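Local structure of HpcH/HpaI aldolase (Desulfitobacterium hafniense, 3QZ6) at residues Y40-E46 / V67-I73; T51-I55 / A79-L84; G18-V24 / L233-V239. The protein belongs to the HpcH/HpaI aldolase/citrate lyase family of TIM-barrel proteins and is built as a two-chain assembly. All coordinates share one frame; numbering follows the deposited sequence.

In the fold
All three contacts belong to one TIM barrel, eight parallel strands inside a layer of helices. Contacts 1 and 3 are buried in the sheet, where strands 16-21 and 40-44 are neighbours: contact 1 pairs the second strand with the third, contact 3 the first with the eighth. Contact 2 sits further out, partly exposed, between helices 52-65 and 78-87. The chemistry follows the place. Backbone ladders dominate both strand contacts, but contact 1 ends in a salt-bridge network of Asp44, Glu46 and Arg72, and contact 3 in the Asp238 carboxylate gripping backbone N-H groups. Contact 2 has no hydrogen bond across it and relies on an aromatic ring; it touches contact 1 through Cys45, Val71 and Ile73.

Contact 1 of 3, residues Y40-E46 / V67-I73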
loop_
_atom_site.group_PDB
_atom_site.type_symbol
_atom_site.label_atom_id
_atom_site.label_comp_id
_atom_site.label_asym_id
_atom_site.label_seq_id
_atom_site.Cartn_x
_atom_site.Cartn_y
_atom_site.Cartn_z
ATOM N N TYR A 40 -11.008 12.227 -2.649
ATOM C CA TYR A 40 -11.365 11.705 -1.334
ATOM C C TYR A 40 -11.000 10.229 -1.241
ATOM O O TYR A 40 -10.631 9.602 -2.234
ATOM C CB TYR A 40 -12.870 11.887 -1.068
ATOM C CG TYR A 40 -13.761 10.983 -1.909
ATOM C CD1 TYR A 40 -14.249 9.776 -1.402
ATOM C CD2 TYR A 40 -14.107 11.335 -3.212
ATOM C CE1 TYR A 40 -15.052 8.945 -2.171
ATOM C CE2 TYR A 40 -14.903 10.513 -3.984
ATOM C CZ TYR A 40 -15.377 9.321 -3.459
ATOM O OH TYR A 40 -16.175 8.511 -4.232
ATOM N N PHE A 41 -11.071 9.677 -0.038
ATOM C CA PHE A 41 -11.012 8.235 0.109
ATOM C C PHE A 41 -11.860 7.843 1.293
ATOM O O PHE A 41 -12.212 8.683 2.127
ATOM C CB PHE A 41 -9.566 7.722 0.258
ATOM C CG PHE A 41 -8.845 8.268 1.456
ATOM C CD1 PHE A 41 -8.912 7.617 2.681
ATOM C CD2 PHE A 41 -8.088 9.430 1.353
ATOM C CE1 PHE A 41 -8.235 8.112 3.785
ATOM C CE2 PHE A 41 -7.410 9.940 2.443
ATOM C CZ PHE A 41 -7.466 9.280 3.662
ATOM N N ILE A 42 -12.211 6.567 1.359
ATOM C CA ILE A 42 -13.131 6.117 2.385
ATOM C C ILE A 42 -12.446 5.083 3.241
ATOM O O ILE A 42 -12.023 4.041 2.746
ATOM C CB ILE A 42 -14.407 5.513 1.776
ATOM C CG1 ILE A 42 -15.011 6.473 0.738
ATOM C CG2 ILE A 42 -15.413 5.163 2.884
ATOM C CD1 ILE A 42 -16.435 6.110 0.327
ATOM N N VAL A 43 -12.315 5.381 4.527
ATOM C CA VAL A 43 -11.698 4.440 5.445
ATOM C C VAL A 43 -12.726 3.364 5.784
ATOM O O VAL A 43 -13.840 3.681 6.204
ATOM C CB VAL A 43 -11.222 5.137 6.733
ATOM C CG1 VAL A 43 -10.594 4.113 7.690
ATOM C CG2 VAL A 43 -10.212 6.256 6.384
ATOM N N ASP A 44 -12.359 2.100 5.597
ATOM C CA ASP A 44 -13.297 1.005 5.847
ATOM C C ASP A 44 -13.284 0.549 7.309
ATOM O O ASP A 44 -12.534 -0.353 7.666
ATOM C CB ASP A 44 -12.984 -0.183 4.946
ATOM C CG ASP A 44 -14.181 -1.121 4.789
ATOM O OD1 ASP A 44 -15.124 -0.998 5.594
ATOM O OD2 ASP A 44 -14.176 -1.968 3.871
ATOM N N CYS A 45 -14.108 1.165 8.155
ATOM C CA CYS A 45 -14.206 0.731 9.547
ATOM C C CYS A 45 -15.265 -0.344 9.726
ATOM O O CYS A 45 -15.487 -0.832 10.832
ATOM C CB CYS A 45 -14.525 1.901 10.489
ATOM S SG CYS A 45 -13.113 2.960 10.835
ATOM N N GLU A 46 -15.946 -0.694 8.652
ATOM C CA GLU A 46 -16.899 -1.793 8.720
ATOM C C GLU A 46 -16.185 -3.136 8.618
ATOM O O GLU A 46 -16.494 -4.074 9.353
ATOM C CB GLU A 46 -17.951 -1.673 7.612
ATOM C CG GLU A 46 -18.951 -2.821 7.606
ATOM C CD GLU A 46 -20.012 -2.659 6.536
ATOM O OE1 GLU A 46 -19.729 -1.998 5.511
ATOM O OE2 GLU A 46 -21.130 -3.182 6.727
ATOM N N VAL A 67 -7.512 16.822 0.530
ATOM C CA VAL A 67 -8.176 15.543 0.288
ATOM C C VAL A 67 -9.219 15.333 1.391
ATOM O O VAL A 67 -8.959 15.625 2.565
ATOM C CB VAL A 67 -7.143 14.382 0.286
ATOM C CG1 VAL A 67 -7.822 13.036 0.064
ATOM C CG2 VAL A 67 -6.079 14.625 -0.789
ATOM N N SER A 68 -10.404 14.857 1.016
ATOM C CA SER A 68 -11.463 14.640 1.991
ATOM C C SER A 68 -11.445 13.198 2.491
ATOM O O SER A 68 -11.282 12.268 1.706
ATOM C CB SER A 68 -12.829 14.934 1.363
ATOM O OG SER A 68 -12.908 16.265 0.888
ATOM N N VAL A 69 -11.641 13.011 3.790
ATOM C CA VAL A 69 -11.656 11.670 4.361
ATOM C C VAL A 69 -13.083 11.321 4.762
ATOM O O VAL A 69 -13.687 12.026 5.565
ATOM C CB VAL A 69 -10.746 11.582 5.605
ATOM C CG1 VAL A 69 -10.751 10.168 6.191
ATOM C CG2 VAL A 69 -9.300 12.029 5.259
ATOM N N LEU A 70 -13.636 10.256 4.184
ATOM C CA LEU A 70 -14.936 9.755 4.633
ATOM C C LEU A 70 -14.685 8.461 5.380
ATOM O O LEU A 70 -13.647 7.838 5.195
ATOM C CB LEU A 70 -15.868 9.487 3.451
ATOM C CG LEU A 70 -16.119 10.664 2.499
ATOM C CD1 LEU A 70 -17.051 10.225 1.374
ATOM C CD2 LEU A 70 -16.713 11.862 3.252
ATOM N N VAL A 71 -15.631 8.050 6.213
ATOM C CA VAL A 71 -15.495 6.785 6.920
ATOM C C VAL A 71 -16.741 5.923 6.724
ATOM O O VAL A 71 -17.863 6.406 6.829
ATOM C CB VAL A 71 -15.264 6.995 8.422
ATOM C CG1 VAL A 71 -14.986 5.642 9.110
ATOM C CG2 VAL A 71 -14.094 7.964 8.663
ATOM N N ARG A 72 -16.532 4.643 6.433
ATOM C CA ARG A 72 -17.622 3.679 6.382
ATOM C C ARG A 72 -17.706 3.073 7.779
ATOM O O ARG A 72 -16.818 2.331 8.196
ATOM C CB ARG A 72 -17.301 2.603 5.348
ATOM C CG ARG A 72 -18.305 1.458 5.242
ATOM C CD ARG A 72 -17.614 0.273 4.557
ATOM N NE ARG A 72 -18.323 -0.153 3.371
ATOM C CZ ARG A 72 -17.798 -0.881 2.393
ATOM N NH1 ARG A 72 -16.533 -1.273 2.439
ATOM N NH2 ARG A 72 -18.548 -1.213 1.354
ATOM N N ILE A 73 -18.752 3.416 8.518
ATOM C CA ILE A 73 -18.855 2.993 9.907
ATOM C C ILE A 73 -19.706 1.736 10.021
ATOM O O ILE A 73 -20.591 1.512 9.216
ATOM C CB ILE A 73 -19.418 4.116 10.781
ATOM C CG1 ILE A 73 -20.771 4.601 10.237
ATOM C CG2 ILE A 73 -18.389 5.263 10.870
ATOM C CD1 ILE A 73 -21.360 5.775 11.034
#
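Four main-chain hydrogen bonds run between Tyr40-Asp44 and Ser68-Arg72 in parallel register: Phe41 N to Ser68 O, Leu70 N to Phe41 O, Val43 N to Leu70 O and Arg72 N to Val43 O. A weak fifth, Cys45 N to Arg72 O, extends the ladder past the strand end. Helix 52-65 joins the two strands in a beta-alpha-beta crossover of the TIM barrel and lies over Val43 and Val69.

Apolar groups pack on both faces. On the outer one, the Phe41 ring lies alongside Val69, its CZ 3.7 Å from Val69 CG2, while Val67 CG1 approaches CD2 of the same ring at 3.8 Å. A chi1 of 61° sets Phe41 CG between its own N and carbonyl carbon and brings the ring over to the neighbouring strand. On the inner face Tyr40, Ile42 and Leu70 meet, with Tyr40 CD1 4.0 Å from Leu70 CD1.

At the C-terminal end, Asp44 OD2 lies 2.8 Å from Arg72 NH1 in a salt bridge whose hydrogen bond is weak (127° at the hydrogen). Glu46 OE1 stands 3.2 Å from Arg72 NE, a purely electrostatic pairing. Gln149 OE1 is hydrogen-bonded to Arg72 NH2, and Asn22 ND2 to Asp44 OD2.

Asp44 and Glu46 thus hold the guanidinium from two directions, Asp44 at its edge and Glu46 well out of its plane, while Asn22 helps position the Asp44 carboxylate and Gln149 the guanidinium's far side.

Contact 2 of 3, residues T51-I55 / A79-L84; sequences TFREI and AHVQRL
Phe52 carries most of this contact, reaching from the start of helix 52-65 to a hollow on helix 78-87 formed by Ala79, His80, Arg83 and Leu84. Just before it, Thr51 caps the helix: Glu54 N donates to Thr51 OG1 at 3.0 Å, and Thr51 N returns a bond to Glu54 OE1, completing a capping box that fixes the turn from which Phe52 projects.

The Phe52 ring enters as a knob into that hole. Leu84 CD2 lies over one face, 3.8 Å from the ring centroid and 9° off the normal, a nearly central CH-pi contact. The rim meets the rest: CE2 is 3.6 Å from Ala79 O, and the edge of Phe52 at CZ is turned toward the face of His80, an offset edge-to-face pair with the planes at 73°. His80 is itself held by a bond from ND1 to Asp77. Arg83, bent at chi3, brings a face of its guanidinium over the Phe52 rim, Arg83 NE lying 3.8 Å from Phe52 CD2, with the two planes at 67°.

One turn on, Ile55 adds its CD1, 3.8 Å from Leu84 CD2, and this leucine methyl is shared between the isoleucine and the ring. Ile55 and Leu84 then lead inward to Cys45 and Ile73 beside the strands.

Here a knob-into-hole contact joins consecutive outer helices of a TIM barrel, those following its second and third strands.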
loop_
_atom_site.group_PDB
_atom_site.type_symbol
_atom_site.label_atom_id
_atom_site.label_comp_id
_atom_site.label_asym_id
_atom_site.label_seq_id
_atom_site.Cartn_x
_atom_site.Cartn_y
_atom_site.Cartn_z
ATOM N N THR A 51 -8.263 2.280 13.878
ATOM C CA THR A 51 -8.633 2.928 15.141
ATOM C C THR A 51 -8.942 4.405 14.910
ATOM O O THR A 51 -8.612 4.964 13.859
ATOM C CB THR A 51 -7.491 2.858 16.141
ATOM O OG1 THR A 51 -6.416 3.684 15.663
ATOM C CG2 THR A 51 -7.008 1.410 16.309
ATOM N N PHE A 52 -9.565 5.059 15.880
ATOM C CA PHE A 52 -9.843 6.470 15.690
ATOM C C PHE A 52 -8.559 7.314 15.675
ATOM O O PHE A 52 -8.521 8.359 15.020
ATOM C CB PHE A 52 -10.863 6.989 16.718
ATOM C CG PHE A 52 -12.264 6.499 16.459
ATOM C CD1 PHE A 52 -12.494 5.504 15.503
ATOM C CD2 PHE A 52 -13.348 7.028 17.135
ATOM C CE1 PHE A 52 -13.773 5.036 15.242
ATOM C CE2 PHE A 52 -14.644 6.560 16.884
ATOM C CZ PHE A 52 -14.854 5.570 15.936
ATOM N N ARG A 53 -7.528 6.872 16.403
ATOM C CA ARG A 53 -6.226 7.536 16.342
ATOM C C ARG A 53 -5.638 7.448 14.924
ATOM O O ARG A 53 -5.137 8.444 14.372
ATOM C CB ARG A 53 -5.247 6.947 17.373
ATOM C CG ARG A 53 -3.823 7.572 17.328
ATOM C CD ARG A 53 -3.884 9.061 17.702
ATOM N NE ARG A 53 -4.328 9.218 19.085
ATOM C CZ ARG A 53 -4.815 10.338 19.607
ATOM N NH1 ARG A 53 -4.943 11.432 18.864
ATOM N NH2 ARG A 53 -5.189 10.359 20.881
ATOM N N GLU A 54 -5.690 6.265 14.325
ATOM C CA GLU A 54 -5.186 6.121 12.953
ATOM C C GLU A 54 -5.919 7.064 12.005
ATOM O O GLU A 54 -5.319 7.653 11.093
ATOM C CB GLU A 54 -5.309 4.676 12.466
ATOM C CG GLU A 54 -4.304 3.730 13.133
ATOM C CD GLU A 54 -4.645 2.264 12.889
ATOM O OE1 GLU A 54 -5.697 1.990 12.274
ATOM O OE2 GLU A 54 -3.864 1.391 13.309
ATOM N N ILE A 55 -7.220 7.213 12.225
ATOM C CA ILE A 55 -8.019 8.083 11.380
ATOM C C ILE A 55 -7.609 9.535 11.597
ATOM O O ILE A 55 -7.439 10.273 10.643
ATOM C CB ILE A 55 -9.519 7.853 11.602
ATOM C CG1 ILE A 55 -9.894 6.483 11.025
ATOM C CG2 ILE A 55 -10.345 8.965 10.924
ATOM C CD1 ILE A 55 -11.289 5.980 11.404
ATOM N N ALA A 79 -21.007 7.392 19.413
ATOM C CA ALA A 79 -19.571 7.115 19.518
ATOM C C ALA A 79 -18.887 7.227 18.152
ATOM O O ALA A 79 -17.817 7.827 18.036
ATOM C CB ALA A 79 -19.323 5.738 20.125
ATOM N N HIS A 80 -19.499 6.666 17.110
ATOM C CA HIS A 80 -18.882 6.760 15.782
ATOM C C HIS A 80 -19.066 8.135 15.163
ATOM O O HIS A 80 -18.106 8.764 14.722
ATOM C CB HIS A 80 -19.423 5.686 14.839
ATOM C CG HIS A 80 -18.944 4.312 15.186
ATOM N ND1 HIS A 80 -19.551 3.531 16.148
ATOM C CD2 HIS A 80 -17.879 3.601 14.740
ATOM C CE1 HIS A 80 -18.905 2.383 16.252
ATOM N NE2 HIS A 80 -17.883 2.401 15.413
ATOM N N VAL A 81 -20.305 8.607 15.135
ATOM C CA VAL A 81 -20.599 9.819 14.383
ATOM C C VAL A 81 -19.998 11.073 15.012
ATOM O O VAL A 81 -19.342 11.861 14.338
ATOM C CB VAL A 81 -22.118 9.993 14.173
ATOM C CG1 VAL A 81 -22.403 11.340 13.533
ATOM C CG2 VAL A 81 -22.652 8.837 13.303
ATOM N N GLN A 82 -20.222 11.259 16.307
ATOM C CA GLN A 82 -19.721 12.451 16.979
ATOM C C GLN A 82 -18.191 12.512 16.919
ATOM O O GLN A 82 -17.619 13.528 16.533
ATOM C CB GLN A 82 -20.191 12.487 18.440
ATOM C CG GLN A 82 -19.648 13.669 19.233
ATOM C CD GLN A 82 -20.451 14.936 18.985
ATOM O OE1 GLN A 82 -21.680 14.902 18.950
ATOM N NE2 GLN A 82 -19.761 16.051 18.791
ATOM N N ARG A 83 -17.526 11.428 17.300
ATOM C CA ARG A 83 -16.066 11.457 17.381
ATOM C C ARG A 83 -15.421 11.649 16.016
ATOM O O ARG A 83 -14.463 12.410 15.879
ATOM C CB ARG A 83 -15.518 10.184 18.035
ATOM C CG ARG A 83 -16.026 9.944 19.469
ATOM C CD ARG A 83 -15.376 8.684 20.060
ATOM N NE ARG A 83 -13.975 8.932 20.412
ATOM C CZ ARG A 83 -13.173 8.039 20.982
ATOM N NH1 ARG A 83 -13.617 6.805 21.234
ATOM N NH2 ARG A 83 -11.919 8.378 21.286
ATOM N N LEU A 84 -15.919 10.940 15.008
ATOM C CA LEU A 84 -15.256 10.986 13.714
ATOM C C LEU A 84 -15.414 12.350 13.057
ATOM O O LEU A 84 -14.484 12.827 12.417
ATOM C CB LEU A 84 -15.733 9.858 12.789
ATOM C CG LEU A 84 -15.265 8.458 13.225
ATOM C CD1 LEU A 84 -15.974 7.375 12.420
ATOM C CD2 LEU A 84 -13.742 8.319 13.118
#

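Contact 3 of 3, residues G18-V24 / L233-V239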
loop_
_atom_site.group_PDB
_atom_site.type_symbol
_atom_site.label_atom_id
_atom_site.label_comp_id
_atom_site.label_asym_id
_atom_site.label_seq_id
_atom_site.Cartn_x
_atom_site.Cartn_y
_atom_site.Cartn_z
ATOM N N GLY A 18 -12.757 8.940 -5.799
ATOM C CA GLY A 18 -12.259 8.434 -4.534
ATOM C C GLY A 18 -11.925 6.960 -4.632
ATOM O O GLY A 18 -12.186 6.312 -5.651
ATOM N N THR A 19 -11.345 6.422 -3.569
ATOM C CA THR A 19 -11.024 5.008 -3.527
ATOM C C THR A 19 -11.225 4.500 -2.102
ATOM O O THR A 19 -11.335 5.298 -1.164
ATOM C CB THR A 19 -9.581 4.765 -4.026
ATOM O OG1 THR A 19 -9.439 3.410 -4.452
ATOM C CG2 THR A 19 -8.553 5.081 -2.929
HETATM N N MSE A 20 -11.292 3.180 -1.934
HETATM C CA MSE A 20 -11.422 2.588 -0.606
HETATM C C MSE A 20 -10.043 2.439 0.054
HETATM O O MSE A 20 -9.050 2.187 -0.630
HETATM C CB MSE A 20 -12.075 1.205 -0.695
HETATM C CG MSE A 20 -13.512 1.197 -1.223
HETATM SE SE MSE A 20 -14.700 2.117 0.002
HETATM C CE MSE A 20 -14.203 1.186 1.671
ATOM N N LEU A 21 -9.993 2.585 1.380
ATOM C CA LEU A 21 -8.777 2.339 2.141
ATOM C C LEU A 21 -9.041 1.218 3.152
ATOM O O LEU A 21 -9.810 1.412 4.096
ATOM C CB LEU A 21 -8.338 3.614 2.882
ATOM C CG LEU A 21 -6.931 3.545 3.497
ATOM C CD1 LEU A 21 -5.887 3.729 2.393
ATOM C CD2 LEU A 21 -6.727 4.573 4.619
ATOM N N ASN A 22 -8.415 0.052 2.956
ATOM C CA ASN A 22 -8.648 -1.103 3.825
ATOM C C ASN A 22 -7.414 -1.608 4.554
ATOM O O ASN A 22 -7.532 -2.230 5.620
ATOM C CB ASN A 22 -9.233 -2.289 3.028
ATOM C CG ASN A 22 -10.668 -2.068 2.624
ATOM O OD1 ASN A 22 -10.944 -1.360 1.656
ATOM N ND2 ASN A 22 -11.597 -2.669 3.366
ATOM N N LEU A 23 -6.239 -1.380 3.965
ATOM C CA LEU A 23 -4.999 -1.915 4.513
ATOM C C LEU A 23 -4.080 -0.835 5.081
ATOM O O LEU A 23 -3.718 -0.856 6.264
ATOM C CB LEU A 23 -4.226 -2.689 3.420
ATOM C CG LEU A 23 -2.806 -3.156 3.795
ATOM C CD1 LEU A 23 -2.875 -4.529 4.434
ATOM C CD2 LEU A 23 -1.850 -3.191 2.569
ATOM N N VAL A 24 -3.673 0.096 4.227
ATOM C CA VAL A 24 -2.611 1.033 4.598
ATOM C C VAL A 24 -3.079 1.965 5.716
ATOM O O VAL A 24 -4.201 2.488 5.659
ATOM C CB VAL A 24 -2.136 1.840 3.371
ATOM C CG1 VAL A 24 -0.991 2.813 3.763
ATOM C CG2 VAL A 24 -1.679 0.876 2.251
ATOM N N LEU A 233 -17.757 9.201 -7.649
ATOM C CA LEU A 233 -17.171 8.043 -8.308
ATOM C C LEU A 233 -16.167 7.383 -7.378
ATOM O O LEU A 233 -15.194 8.008 -6.973
ATOM C CB LEU A 233 -16.488 8.472 -9.607
ATOM C CG LEU A 233 -17.379 9.331 -10.510
ATOM C CD1 LEU A 233 -16.597 9.842 -11.721
ATOM C CD2 LEU A 233 -18.621 8.552 -10.943
ATOM N N LEU A 234 -16.417 6.116 -7.057
ATOM C CA LEU A 234 -15.604 5.367 -6.107
ATOM C C LEU A 234 -15.006 4.150 -6.804
ATOM O O LEU A 234 -15.727 3.231 -7.184
ATOM C CB LEU A 234 -16.482 4.903 -4.942
ATOM C CG LEU A 234 -15.749 4.171 -3.816
ATOM C CD1 LEU A 234 -14.709 5.089 -3.204
ATOM C CD2 LEU A 234 -16.736 3.688 -2.743
ATOM N N TRP A 235 -13.689 4.139 -6.969
ATOM C CA TRP A 235 -13.039 3.097 -7.767
ATOM C C TRP A 235 -11.993 2.323 -6.977
ATOM O O TRP A 235 -11.049 2.905 -6.437
ATOM C CB TRP A 235 -12.393 3.700 -9.025
ATOM C CG TRP A 235 -11.446 2.746 -9.696
ATOM C CD1 TRP A 235 -11.774 1.612 -10.384
ATOM C CD2 TRP A 235 -10.019 2.834 -9.726
ATOM N NE1 TRP A 235 -10.634 0.985 -10.831
ATOM C CE2 TRP A 235 -9.546 1.718 -10.441
ATOM C CE3 TRP A 235 -9.095 3.746 -9.216
ATOM C CZ2 TRP A 235 -8.189 1.492 -10.650
ATOM C CZ3 TRP A 235 -7.748 3.515 -9.432
ATOM C CH2 TRP A 235 -7.313 2.408 -10.146
ATOM N N SER A 236 -12.176 1.010 -6.905
ATOM C CA SER A 236 -11.155 0.103 -6.369
ATOM C C SER A 236 -10.704 0.463 -4.949
ATOM O O SER A 236 -11.505 0.917 -4.122
ATOM C CB SER A 236 -9.954 0.038 -7.329
ATOM O OG SER A 236 -9.078 -1.025 -6.986
ATOM N N GLY A 237 -9.423 0.263 -4.655
ATOM C CA GLY A 237 -8.934 0.507 -3.304
ATOM C C GLY A 237 -7.473 0.129 -3.163
ATOM O O GLY A 237 -6.902 -0.467 -4.076
ATOM N N ASP A 238 -6.869 0.456 -2.023
ATOM C CA ASP A 238 -5.442 0.217 -1.831
ATOM C C ASP A 238 -5.078 -1.262 -1.942
ATOM O O ASP A 238 -4.072 -1.620 -2.557
ATOM C CB ASP A 238 -4.961 0.791 -0.486
ATOM C CG ASP A 238 -5.686 0.181 0.709
ATOM O OD1 ASP A 238 -6.858 -0.253 0.565
ATOM O OD2 ASP A 238 -5.085 0.139 1.801
ATOM N N VAL A 239 -5.882 -2.122 -1.338
ATOM C CA VAL A 239 -5.603 -3.553 -1.402
ATOM C C VAL A 239 -5.603 -4.072 -2.843
ATOM O O VAL A 239 -4.687 -4.779 -3.244
ATOM C CB VAL A 239 -6.605 -4.369 -0.554
ATOM C CG1 VAL A 239 -6.383 -5.855 -0.773
ATOM C CG2 VAL A 239 -6.444 -4.022 0.939
HETATM O O HOH W 1 -9.185 -1.195 -0.325
#
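The Asp238 carboxylate receives three backbone N-H groups from the loop after strand 16-21. Asn22 N meets OD1 at 2.9 Å on the syn side but tilted out of the carboxylate plane, and Leu23 N uses the syn lone pair of OD2. Val24 N comes to OD2 nearly along the C-O axis, 2.8 Å away and almost straight at 171°. With CG between the backbone N and the carbonyl carbon (chi1 60°), the carboxylate faces this loop. A water lies 2.7 Å from both Asp238 OD1 and Asn22 OD1 and can donate to either.

Behind Asp238, strands 16-21 and 232-237, the first and eighth, pair in parallel and close the TIM barrel, with bonds such as Trp235 N to Gly18 O and Asp238 N to Met20 O. A beta bulge shifts the register by one between Gly18 and Met20, where Thr19 OG1 donates to Trp235 O at 2.6 Å. Inside the barrel, selenomethionine Met20 rests SE 3.8 Å from Leu234 CD2.

Further out, Asn22 ND2 bonds Asp44. Tyr245 of the second subunit stacks on Trp235 and bonds Ser236 OG through its hydroxyl. A bound zinc ion lies about 4 Å from the Val24 side chain.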